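Long-range contacts in putative secreted cellulose-binding protein (Streptomyces coelicolor, PDB 4OY6), which probably binds and oxidatively cleaves cellulose as a copper-dependent lytic polysaccharide monooxygenase of family AA10: residues G109-L114 against I167-H172; T118-D123 against S156-R161; F113-T118 against Y149-S154. All blocks are in the same frame, centred on the assembly; numbering follows the deposited sequence. Where two conformers were deposited one is given.

Interaction 1: residues G109-L114 against I167-H172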
# COMPACT_ATOMS: atom_id res chain seq x y z
N GLY A 109 1.90 -11.33 14.01
CA GLY A 109 2.74 -10.33 14.64
C GLY A 109 3.60 -9.60 13.62
O GLY A 109 3.65 -9.93 12.42
N ALA A 110 4.25 -8.57 14.12
CA ALA A 110 5.22 -7.79 13.35
C ALA A 110 6.53 -7.68 14.11
O ALA A 110 6.51 -7.35 15.30
CB ALA A 110 4.68 -6.39 13.02
N ASP A 111 7.66 -7.88 13.42
CA ASP A 111 8.95 -7.50 14.00
C ASP A 111 9.04 -5.97 14.08
O ASP A 111 9.60 -5.42 15.03
CB ASP A 111 10.11 -8.04 13.15
CG ASP A 111 10.30 -9.54 13.26
OD1 ASP A 111 9.60 -10.22 14.06
OD2 ASP A 111 11.15 -10.04 12.51
N TYR A 112 8.51 -5.32 13.05
CA TYR A 112 8.45 -3.87 12.97
C TYR A 112 7.57 -3.50 11.77
O TYR A 112 7.34 -4.32 10.87
CB TYR A 112 9.85 -3.25 12.78
CG TYR A 112 10.65 -3.76 11.61
CD1 TYR A 112 10.50 -3.20 10.35
CD2 TYR A 112 11.51 -4.84 11.73
CE1 TYR A 112 11.21 -3.68 9.26
CE2 TYR A 112 12.25 -5.30 10.65
CZ TYR A 112 12.09 -4.73 9.41
OH TYR A 112 12.79 -5.19 8.34
N PHE A 113 7.11 -2.25 11.78
CA PHE A 113 6.58 -1.56 10.62
C PHE A 113 7.47 -0.37 10.31
O PHE A 113 7.96 0.31 11.21
CB PHE A 113 5.16 -1.03 10.86
CG PHE A 113 4.15 -2.11 11.17
CD1 PHE A 113 3.52 -2.78 10.15
CD2 PHE A 113 3.81 -2.43 12.47
CE1 PHE A 113 2.58 -3.75 10.42
CE2 PHE A 113 2.86 -3.41 12.75
CZ PHE A 113 2.25 -4.08 11.72
N LEU A 114 7.66 -0.12 9.02
CA LEU A 114 8.23 1.14 8.52
C LEU A 114 7.12 1.85 7.77
O LEU A 114 6.42 1.24 6.96
CB LEU A 114 9.40 0.89 7.57
CG LEU A 114 10.49 -0.04 8.08
CD1 LEU A 114 11.51 -0.27 6.97
CD2 LEU A 114 11.13 0.44 9.36
N ILE A 167 5.52 -0.77 5.24
CA ILE A 167 6.25 -2.03 5.14
C ILE A 167 6.06 -2.79 6.44
O ILE A 167 6.43 -2.31 7.51
CB ILE A 167 7.75 -1.80 4.84
CG1 ILE A 167 7.91 -0.95 3.57
CG2 ILE A 167 8.46 -3.13 4.71
CD1 ILE A 167 9.32 -0.66 3.16
N TRP A 168 5.45 -3.97 6.34
CA TRP A 168 5.16 -4.85 7.47
C TRP A 168 6.11 -6.03 7.41
O TRP A 168 6.01 -6.85 6.50
CB TRP A 168 3.71 -5.32 7.40
CG TRP A 168 3.30 -6.45 8.29
CD1 TRP A 168 3.86 -6.86 9.47
CD2 TRP A 168 2.19 -7.32 8.05
NE1 TRP A 168 3.17 -7.94 9.96
CE2 TRP A 168 2.14 -8.24 9.11
CE3 TRP A 168 1.25 -7.41 7.02
CZ2 TRP A 168 1.17 -9.25 9.16
CZ3 TRP A 168 0.29 -8.39 7.07
CH2 TRP A 168 0.27 -9.31 8.13
N GLN A 169 7.02 -6.12 8.37
CA GLN A 169 7.89 -7.28 8.50
C GLN A 169 7.20 -8.24 9.47
O GLN A 169 7.10 -7.94 10.66
CB GLN A 169 9.27 -6.88 9.02
CG GLN A 169 10.22 -8.05 9.19
CD GLN A 169 10.63 -8.65 7.88
OE1 GLN A 169 10.70 -7.97 6.85
NE2 GLN A 169 10.98 -9.93 7.93
N ALA A 170 6.68 -9.34 8.95
CA ALA A 170 5.94 -10.28 9.79
C ALA A 170 6.90 -11.06 10.68
O ALA A 170 8.07 -11.20 10.36
CB ALA A 170 5.12 -11.21 8.92
N SER A 171 6.39 -11.57 11.81
CA SER A 171 7.24 -12.24 12.80
C SER A 171 7.40 -13.75 12.63
O SER A 171 8.28 -14.32 13.25
CB SER A 171 6.71 -11.95 14.19
OG SER A 171 6.87 -10.58 14.51
N HIS A 172 6.58 -14.40 11.84
CA HIS A 172 6.58 -15.89 11.77
C HIS A 172 7.72 -16.48 10.92
O HIS A 172 8.07 -17.67 11.05
CB HIS A 172 5.24 -16.42 11.25
CG HIS A 172 4.89 -15.97 9.86
ND1 HIS A 172 4.80 -14.64 9.50
CD2 HIS A 172 4.61 -16.68 8.75
CE1 HIS A 172 4.46 -14.56 8.23
NE2 HIS A 172 4.35 -15.79 7.75
O HOH W 1 10.83 -11.66 10.36
O HOH W 2 10.43 -12.73 14.44
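Gly109 O is gripped by two donors from residues 167-172, which reach it from opposite faces of its carbonyl plane. Trp168 NE1 lies 3.2 Å from Gly109 O with a straight N-H (166°), the oxygen sitting at the indole edge almost in the ring plane; Ser171 N comes from the other face at 3.3 Å and is more bent. Asp111 N is satisfied by Gln169 O at 2.8 Å. Beyond the corner at Asp111, Gln169 N donates to Tyr112 O, and Leu114 and Ile167 pair through both of their backbone bonds, Ile167 N meeting Leu114 O at 2.8 Å. Segments 112-114 and 167-170 run antiparallel, 164° between their directions; they belong to strands 110-118 and 161-170, neighbours in one sheet of the immunoglobulin-like beta-sandwich common to this family, at its copper end: the Trp168 side chain is about 6 Å from the copper, which His1 and His108 bind. Ser171 OG donates to Asp111 OD1 at 2.8 Å, arriving above the carboxylate plane, and a water joins the same OD1 to Ser171 O. A second water ties Asp111 OD2 and Ala170 O to Gln169 NE2. The amide of Gln169 is further satisfied outside the pair, OE1 by Thr176 and NE2 by Asp174. Gln169 CB lies over one face of the Tyr112 ring, 3.7 Å from the centroid, a CH-pi contact. Phe113 and Trp168 lie side by side, Phe113 CE1 touching Trp168 CD1, with the phenyl inclined 31° to the five-membered ring.

Interaction 2: residues T118-D123 against S156-R161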
# COMPACT_ATOMS: atom_id res chain seq x y z
N THR A 118 5.26 10.02 0.54
CA THR A 118 5.90 10.77 -0.55
C THR A 118 6.15 12.21 -0.11
O THR A 118 5.35 12.83 0.61
CB THR A 118 5.06 10.72 -1.83
OG1 THR A 118 3.73 11.14 -1.55
CG2 THR A 118 5.06 9.32 -2.41
N LYS A 119 7.29 12.73 -0.56
CA LYS A 119 7.69 14.08 -0.24
C LYS A 119 6.74 15.11 -0.85
O LYS A 119 6.16 14.92 -1.92
CB LYS A 119 9.10 14.37 -0.80
CG LYS A 119 10.20 13.51 -0.18
CD LYS A 119 11.55 13.75 -0.82
CE LYS A 119 12.59 12.80 -0.24
NZ LYS A 119 13.93 13.04 -0.82
N GLN A 120 6.61 16.25 -0.18
CA GLN A 120 5.95 17.41 -0.77
C GLN A 120 6.62 17.73 -2.09
O GLN A 120 7.85 17.73 -2.18
CB GLN A 120 6.11 18.67 0.09
CG GLN A 120 5.27 18.74 1.34
CD GLN A 120 3.79 18.95 1.06
OE1 GLN A 120 3.03 18.00 1.01
NE2 GLN A 120 3.37 20.21 0.92
N GLY A 121 5.84 18.01 -3.10
CA GLY A 121 6.37 18.33 -4.42
C GLY A 121 6.32 17.16 -5.39
O GLY A 121 6.35 17.35 -6.59
N PHE A 122 6.25 15.94 -4.85
CA PHE A 122 6.06 14.75 -5.66
C PHE A 122 4.59 14.60 -6.02
O PHE A 122 3.74 14.70 -5.14
CB PHE A 122 6.54 13.52 -4.90
CG PHE A 122 6.33 12.22 -5.64
CD1 PHE A 122 7.23 11.81 -6.60
CD2 PHE A 122 5.21 11.44 -5.38
CE1 PHE A 122 7.04 10.61 -7.27
CE2 PHE A 122 5.01 10.25 -6.05
CZ PHE A 122 5.92 9.84 -7.00
N ASP A 123 4.30 14.34 -7.29
CA ASP A 123 2.93 14.19 -7.78
C ASP A 123 2.67 12.73 -8.15
O ASP A 123 3.03 12.30 -9.25
CB ASP A 123 2.71 15.06 -8.99
CG ASP A 123 1.32 14.91 -9.57
OD1 ASP A 123 0.45 14.30 -8.89
OD2 ASP A 123 1.11 15.41 -10.70
N SER A 156 3.55 16.63 9.86
CA SER A 156 3.22 18.04 9.74
C SER A 156 3.83 18.58 8.46
O SER A 156 4.88 18.12 8.04
CB SER A 156 3.74 18.84 10.95
OG SER A 156 3.20 18.39 12.17
N GLY A 157 3.17 19.55 7.84
CA GLY A 157 3.67 20.16 6.63
C GLY A 157 3.42 19.41 5.34
O GLY A 157 3.94 19.78 4.29
N LEU A 158 2.61 18.36 5.41
CA LEU A 158 2.21 17.63 4.19
C LEU A 158 0.82 18.08 3.79
O LEU A 158 -0.07 18.14 4.62
CB LEU A 158 2.23 16.13 4.43
CG LEU A 158 3.55 15.58 4.97
CD1 LEU A 158 3.47 14.08 5.15
CD2 LEU A 158 4.73 15.94 4.08
N THR A 159 0.63 18.36 2.51
CA THR A 159 -0.64 18.83 1.97
C THR A 159 -0.98 18.08 0.70
O THR A 159 -0.09 17.58 0.01
CB THR A 159 -0.59 20.34 1.68
OG1 THR A 159 0.42 20.60 0.71
CG2 THR A 159 -0.29 21.13 2.99
N GLY A 160 -2.27 18.01 0.39
CA GLY A 160 -2.68 17.44 -0.86
C GLY A 160 -2.37 15.96 -1.00
O GLY A 160 -2.30 15.20 -0.02
N ARG A 161 -2.23 15.55 -2.26
CA ARG A 161 -2.12 14.15 -2.64
C ARG A 161 -0.73 13.58 -2.33
O ARG A 161 0.29 14.10 -2.79
CB ARG A 161 -2.40 14.02 -4.13
CG ARG A 161 -2.19 12.60 -4.67
CD ARG A 161 -2.39 12.49 -6.16
NE ARG A 161 -3.78 12.41 -6.56
CZ ARG A 161 -4.47 11.28 -6.61
NH1 ARG A 161 -3.92 10.13 -6.25
NH2 ARG A 161 -5.73 11.32 -7.05
O HOH W 3 3.19 13.52 -2.69
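The flat carboxamide of Gln120 meets Thr159 with both of its polar atoms. At its edge, Gln120 NE2 donates to Thr159 OG1 at 3.0 Å, with an N-H angle of 171° and the hydroxyl oxygen nearly in the amide plane. Thr159 N instead approaches from above that plane: it donates to Gln120 OE1 at 2.9 Å, 42° out of the plane. With one group donating and accepting at once, the pair of bonds fixes the rotation of the amide, at least in the conformer described. A bend at chi2 (-71°) turns the carboxamide to Thr159; nearer the backbone, Gln120 CG lies 4.0 Å from Leu158 CD2. At the edge of the Phe122 ring, near its plane, lies a water hydrogen-bonded to Phe122 O, Arg161 O and Thr118 OG1, bridging the two backbones. Gln120 occupies a type II beta turn from Lys119 to Phe122, closed by Phe122 N to Lys119 O at 3.1 Å. Residues 118-123 leave strand 110-118 on the way to strand 134-139, while 156-161 lead from strand 148-154 into strand 161-170; Leu158 rests on Gln135 of strand 134-139 and on Phe185 near the C-terminus.

Interaction 3: residues F113-T118 against Y149-S154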
# COMPACT_ATOMS: atom_id res chain seq x y z
N PHE A 113 7.11 -2.25 11.78
CA PHE A 113 6.58 -1.56 10.62
C PHE A 113 7.47 -0.37 10.31
O PHE A 113 7.96 0.31 11.21
CB PHE A 113 5.16 -1.03 10.86
CG PHE A 113 4.15 -2.11 11.17
CD1 PHE A 113 3.52 -2.78 10.15
CD2 PHE A 113 3.81 -2.43 12.47
CE1 PHE A 113 2.58 -3.75 10.42
CE2 PHE A 113 2.86 -3.41 12.75
CZ PHE A 113 2.25 -4.08 11.72
N LEU A 114 7.66 -0.12 9.02
CA LEU A 114 8.23 1.14 8.52
C LEU A 114 7.12 1.85 7.77
O LEU A 114 6.42 1.24 6.96
CB LEU A 114 9.40 0.89 7.57
CG LEU A 114 10.49 -0.04 8.08
CD1 LEU A 114 11.51 -0.27 6.97
CD2 LEU A 114 11.13 0.44 9.36
N VAL A 115 6.97 3.15 8.01
CA VAL A 115 5.97 3.91 7.28
C VAL A 115 6.67 5.12 6.67
O VAL A 115 7.39 5.85 7.34
CB VAL A 115 4.82 4.39 8.19
CG1 VAL A 115 3.75 5.07 7.36
CG2 VAL A 115 4.24 3.25 9.00
N TYR A 116 6.44 5.28 5.37
CA TYR A 116 6.94 6.39 4.59
C TYR A 116 5.78 7.16 3.99
O TYR A 116 4.69 6.64 3.82
CB TYR A 116 7.84 5.93 3.44
CG TYR A 116 9.02 5.08 3.83
CD1 TYR A 116 8.87 3.70 4.02
CD2 TYR A 116 10.27 5.64 4.05
CE1 TYR A 116 9.94 2.92 4.38
CE2 TYR A 116 11.35 4.85 4.41
CZ TYR A 116 11.18 3.49 4.57
OH TYR A 116 12.24 2.72 4.94
N VAL A 117 6.05 8.40 3.61
CA VAL A 117 5.10 9.18 2.80
C VAL A 117 5.88 9.85 1.69
O VAL A 117 7.05 10.23 1.86
CB VAL A 117 4.29 10.22 3.63
CG1 VAL A 117 3.31 10.97 2.75
CG2 VAL A 117 3.52 9.57 4.78
N THR A 118 5.26 10.02 0.54
CA THR A 118 5.90 10.77 -0.55
C THR A 118 6.15 12.21 -0.11
O THR A 118 5.35 12.83 0.61
CB THR A 118 5.06 10.72 -1.83
OG1 THR A 118 3.73 11.14 -1.55
CG2 THR A 118 5.06 9.32 -2.41
N TYR A 149 -3.45 -4.49 13.58
CA TYR A 149 -2.34 -3.68 14.09
C TYR A 149 -2.64 -2.22 13.76
O TYR A 149 -3.07 -1.92 12.64
CB TYR A 149 -0.99 -4.08 13.46
CG TYR A 149 -0.76 -5.57 13.41
CD1 TYR A 149 -0.55 -6.31 14.57
CD2 TYR A 149 -0.78 -6.25 12.21
CE1 TYR A 149 -0.39 -7.68 14.51
CE2 TYR A 149 -0.60 -7.61 12.15
CZ TYR A 149 -0.42 -8.34 13.30
OH TYR A 149 -0.28 -9.71 13.26
N GLU A 150 -2.38 -1.33 14.70
CA GLU A 150 -2.53 0.09 14.49
C GLU A 150 -1.21 0.82 14.73
O GLU A 150 -0.54 0.59 15.76
CB GLU A 150 -3.60 0.68 15.41
CG GLU A 150 -4.99 0.18 15.09
CD GLU A 150 -6.10 0.93 15.79
OE1 GLU A 150 -5.84 1.84 16.59
OE2 GLU A 150 -7.27 0.59 15.53
N ILE A 151 -0.83 1.65 13.76
CA ILE A 151 0.37 2.47 13.86
C ILE A 151 -0.07 3.94 13.88
O ILE A 151 -0.59 4.44 12.89
CB ILE A 151 1.33 2.29 12.68
CG1 ILE A 151 1.69 0.83 12.46
CG2 ILE A 151 2.59 3.13 12.91
CD1 ILE A 151 1.63 0.39 11.04
N PRO A 152 0.10 4.62 15.02
CA PRO A 152 -0.29 6.03 15.11
C PRO A 152 0.79 6.88 14.49
O PRO A 152 1.88 7.01 15.04
CB PRO A 152 -0.41 6.28 16.60
CG PRO A 152 0.52 5.29 17.22
CD PRO A 152 0.64 4.11 16.30
N VAL A 153 0.52 7.43 13.31
CA VAL A 153 1.46 8.25 12.55
C VAL A 153 1.18 9.72 12.81
O VAL A 153 0.03 10.14 12.89
CB VAL A 153 1.35 7.92 11.01
CG1 VAL A 153 2.27 8.82 10.18
CG2 VAL A 153 1.70 6.47 10.76
N SER A 154 2.24 10.50 12.90
CA SER A 154 2.12 11.94 13.05
C SER A 154 3.00 12.61 12.01
O SER A 154 4.22 12.38 11.96
CB SER A 154 2.57 12.39 14.43
OG SER A 154 2.49 13.80 14.58
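Phe113 receives the delta methyl of Ile151 over one face of its ring, a CH-pi contact with Ile151 CD1 3.8 Å from the ring centroid. With Phe113 CG set opposite its own carbonyl carbon, chi1 -61° brings the ring under the Ile151 methyl and beside Tyr149 CB. The aromatic pair is oblique: the Phe113 and Tyr149 planes stand at 51°, and the closest approach is Phe113 CZ to Tyr149 CB at 3.7 Å. Purely aliphatic packing continues along the strands, where Val115 CG2 meets Ile151 CG2 at 4.2 Å and Val115 CG1 meets Val153 CG2 at the same 4.2 Å. Putting an alanine at Phe113 would probably open a gap beneath Ile151 CD1 and beside Tyr149 CB, leaving that methyl without its ring face. The segment axes come within 9.6 Å and their directions differ by 34°, the spacing of two sheets packed face to face across a beta-sandwich core rather than of paired strands; Leu102 of strand 97-104 also covers Phe113 and Ile151. The polar end of Tyr149 is satisfied elsewhere, by Asp104 and Gly109 N. With its meeting surfaces made only of carbon, this contact holds the sheets together through apolar packing and shape fit, without directional polar bonds.

How the interactions relate
Strand 110-118 and its flanks supply one segment to every contact, from residue 109 to 123; the partners then follow in the order 149-154, 156-161 and 167-172. Interaction 1 is edge-to-edge pairing within one sheet, interaction 3 packs that sheet against strand 148-154 of the other, and interaction 2 joins loops at the far end. Centres of interactions 1 and 3 are 12 Å apart, of 2 and 3 15 Å, and of 1 and 2 26 Å. Gly109 N lies 2.8 Å from Tyr149 OH, a probable hydrogen bond tying interaction 1 to 3, while Leu158 packs on Val117, in the conformer described, linking 2 to 3. The three contacts follow strand 110-118 from the copper end to the loops at its other end.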